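Local coordinates for protein histidine acid phosphatase (Hafnia alvei, PDB 4ARU) that is a bacterial histidine acid phosphatase, a member of branch 2 of the histidine phosphatase superfamily, at residues Ala6-Glu11 with Glu339-Asn344. Residues are numbered along the deposited sequence; the frame is centred on the assembly and turned at random. Where two conformers were deposited one is given.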
# COMPACT_ATOMS: atom_id res chain seq x y z
N ALA A 6 22.58 11.07 -18.96
CA ALA A 6 23.90 11.64 -18.68
C ALA A 6 23.74 12.85 -17.80
O ALA A 6 22.94 13.73 -18.07
CB ALA A 6 24.61 12.02 -19.95
N GLY A 7 24.53 12.91 -16.73
CA GLY A 7 24.53 14.11 -15.90
C GLY A 7 23.50 14.09 -14.76
O GLY A 7 23.54 14.94 -13.87
N PHE A 8 22.54 13.20 -14.82
CA PHE A 8 21.53 13.12 -13.76
C PHE A 8 22.15 12.54 -12.50
O PHE A 8 22.95 11.59 -12.55
CB PHE A 8 20.33 12.27 -14.20
CG PHE A 8 19.24 13.05 -14.92
CD1 PHE A 8 19.53 13.88 -15.98
CD2 PHE A 8 17.92 12.88 -14.55
CE1 PHE A 8 18.50 14.58 -16.65
CE2 PHE A 8 16.90 13.56 -15.21
CZ PHE A 8 17.20 14.40 -16.25
N GLN A 9 21.72 13.08 -11.38
CA GLN A 9 22.18 12.62 -10.04
C GLN A 9 21.02 12.35 -9.14
O GLN A 9 20.15 13.16 -9.04
CB GLN A 9 23.02 13.74 -9.41
CG GLN A 9 24.22 14.20 -10.20
CD GLN A 9 25.34 13.16 -10.27
OE1 GLN A 9 25.38 12.21 -9.49
NE2 GLN A 9 26.27 13.37 -11.18
N LEU A 10 21.01 11.21 -8.46
CA LEU A 10 19.98 10.89 -7.49
C LEU A 10 20.32 11.51 -6.14
O LEU A 10 21.35 11.13 -5.53
CB LEU A 10 19.83 9.38 -7.33
CG LEU A 10 18.76 8.93 -6.31
CD1 LEU A 10 17.36 9.40 -6.64
CD2 LEU A 10 18.80 7.41 -6.20
N GLU A 11 19.54 12.50 -5.68
CA GLU A 11 19.88 13.24 -4.45
C GLU A 11 19.25 12.61 -3.20
O GLU A 11 19.83 12.65 -2.13
CB GLU A 11 19.45 14.70 -4.54
CG GLU A 11 20.31 15.46 -5.54
CD GLU A 11 20.27 16.94 -5.38
OE1 GLU A 11 19.35 17.43 -4.70
OE2 GLU A 11 21.17 17.61 -5.92
N GLU A 339 11.77 9.54 -6.11
CA GLU A 339 13.19 9.85 -6.28
C GLU A 339 13.32 11.28 -6.68
O GLU A 339 12.71 11.72 -7.66
CB GLU A 339 13.81 8.96 -7.34
CG GLU A 339 13.80 7.51 -6.94
CD GLU A 339 14.44 6.55 -7.92
OE1 GLU A 339 14.69 6.90 -9.09
OE2 GLU A 339 14.68 5.39 -7.48
N ARG A 340 14.18 11.99 -5.98
CA ARG A 340 14.56 13.35 -6.33
C ARG A 340 15.85 13.30 -7.10
O ARG A 340 16.89 12.95 -6.55
CB ARG A 340 14.75 14.26 -5.08
CG ARG A 340 15.31 15.63 -5.38
CD ARG A 340 15.85 16.33 -4.14
NE ARG A 340 16.61 17.50 -4.43
CZ ARG A 340 16.13 18.76 -4.57
NH1 ARG A 340 14.87 19.06 -4.32
NH2 ARG A 340 16.94 19.74 -4.90
N TRP A 341 15.76 13.64 -8.39
CA TRP A 341 16.89 13.64 -9.31
C TRP A 341 17.20 15.08 -9.66
O TRP A 341 16.29 15.91 -9.72
CB TRP A 341 16.49 12.93 -10.60
CG TRP A 341 16.39 11.48 -10.47
CD1 TRP A 341 15.29 10.73 -10.13
CD2 TRP A 341 17.46 10.55 -10.68
NE1 TRP A 341 15.62 9.39 -10.13
CE2 TRP A 341 16.94 9.26 -10.45
CE3 TRP A 341 18.81 10.68 -11.05
CZ2 TRP A 341 17.73 8.12 -10.55
CZ3 TRP A 341 19.59 9.54 -11.15
CH2 TRP A 341 19.03 8.28 -10.91
N VAL A 342 18.46 15.39 -9.91
CA VAL A 342 18.80 16.72 -10.49
C VAL A 342 19.63 16.47 -11.69
O VAL A 342 20.40 15.54 -11.74
CB VAL A 342 19.62 17.76 -9.65
CG1 VAL A 342 18.82 18.25 -8.46
CG2 VAL A 342 21.01 17.25 -9.28
N ASP A 343 19.40 17.26 -12.73
CA ASP A 343 20.24 17.18 -13.94
C ASP A 343 21.50 17.98 -13.77
O ASP A 343 21.71 18.61 -12.74
CB ASP A 343 19.43 17.54 -15.21
CG ASP A 343 18.99 18.98 -15.25
OD1 ASP A 343 19.53 19.88 -14.58
OD2 ASP A 343 18.05 19.23 -16.09
N ASN A 344 22.36 17.99 -14.78
CA ASN A 344 23.60 18.70 -14.66
C ASN A 344 23.50 20.21 -14.69
O ASN A 344 24.52 20.90 -14.55
CB ASN A 344 24.62 18.15 -15.64
CG ASN A 344 24.30 18.49 -17.08
OD1 ASN A 344 23.45 19.33 -17.37
ND2 ASN A 344 25.01 17.86 -17.98
O HOH W 1 21.99 16.26 -17.06
O HOH W 2 19.30 20.21 -5.50
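Leu-10 lies across one face of the Trp-341 indole: its CB sits 3.8 Å from the centroid of the six-membered ring, almost on the ring normal, a CH-pi contact, while CD1 covers the same indole nearer its rim. With CG anti to the backbone N (chi1 180°), Leu-10 also brings CD1 to 3.6 Å from CB of Glu-339. The indole is held in turn by its own strand, NE1 donating to Glu-339 OE1 at 2.9 Å, close to the ring plane. Phe-8 adds its CB beside Trp-341 CE3, and its ring has Asp-343 CA over one face.

On the side of Gln-9 and Val-342, a charged pair bridges the strands. Arg-340, extended from CG to NE, runs out to Glu-11 and makes a salt bridge, NE to OE1 2.8 Å and nearly straight at 171°. NE meets OE1 on its anti side, tilted 29° out of the carboxylate plane, while OE1 stays near the guanidinium plane; NH2 adds a weak second bond.

Backbone bonds pair Gln-9 with Val-342 in both directions, and Glu-11 N reaches Arg-340 O. The contact lies where strand 9-18 begins and the antiparallel strand 335-342 ends, both interior strands of the mixed sheet; its centre is about 27 Å from that of the chain. Strand 348-356 flanks 335-342 beyond, its Tyr-349 hydrogen-bonding Asp-343 OD2, while Tyr-392 meets the Trp-341 ring edge-to-face.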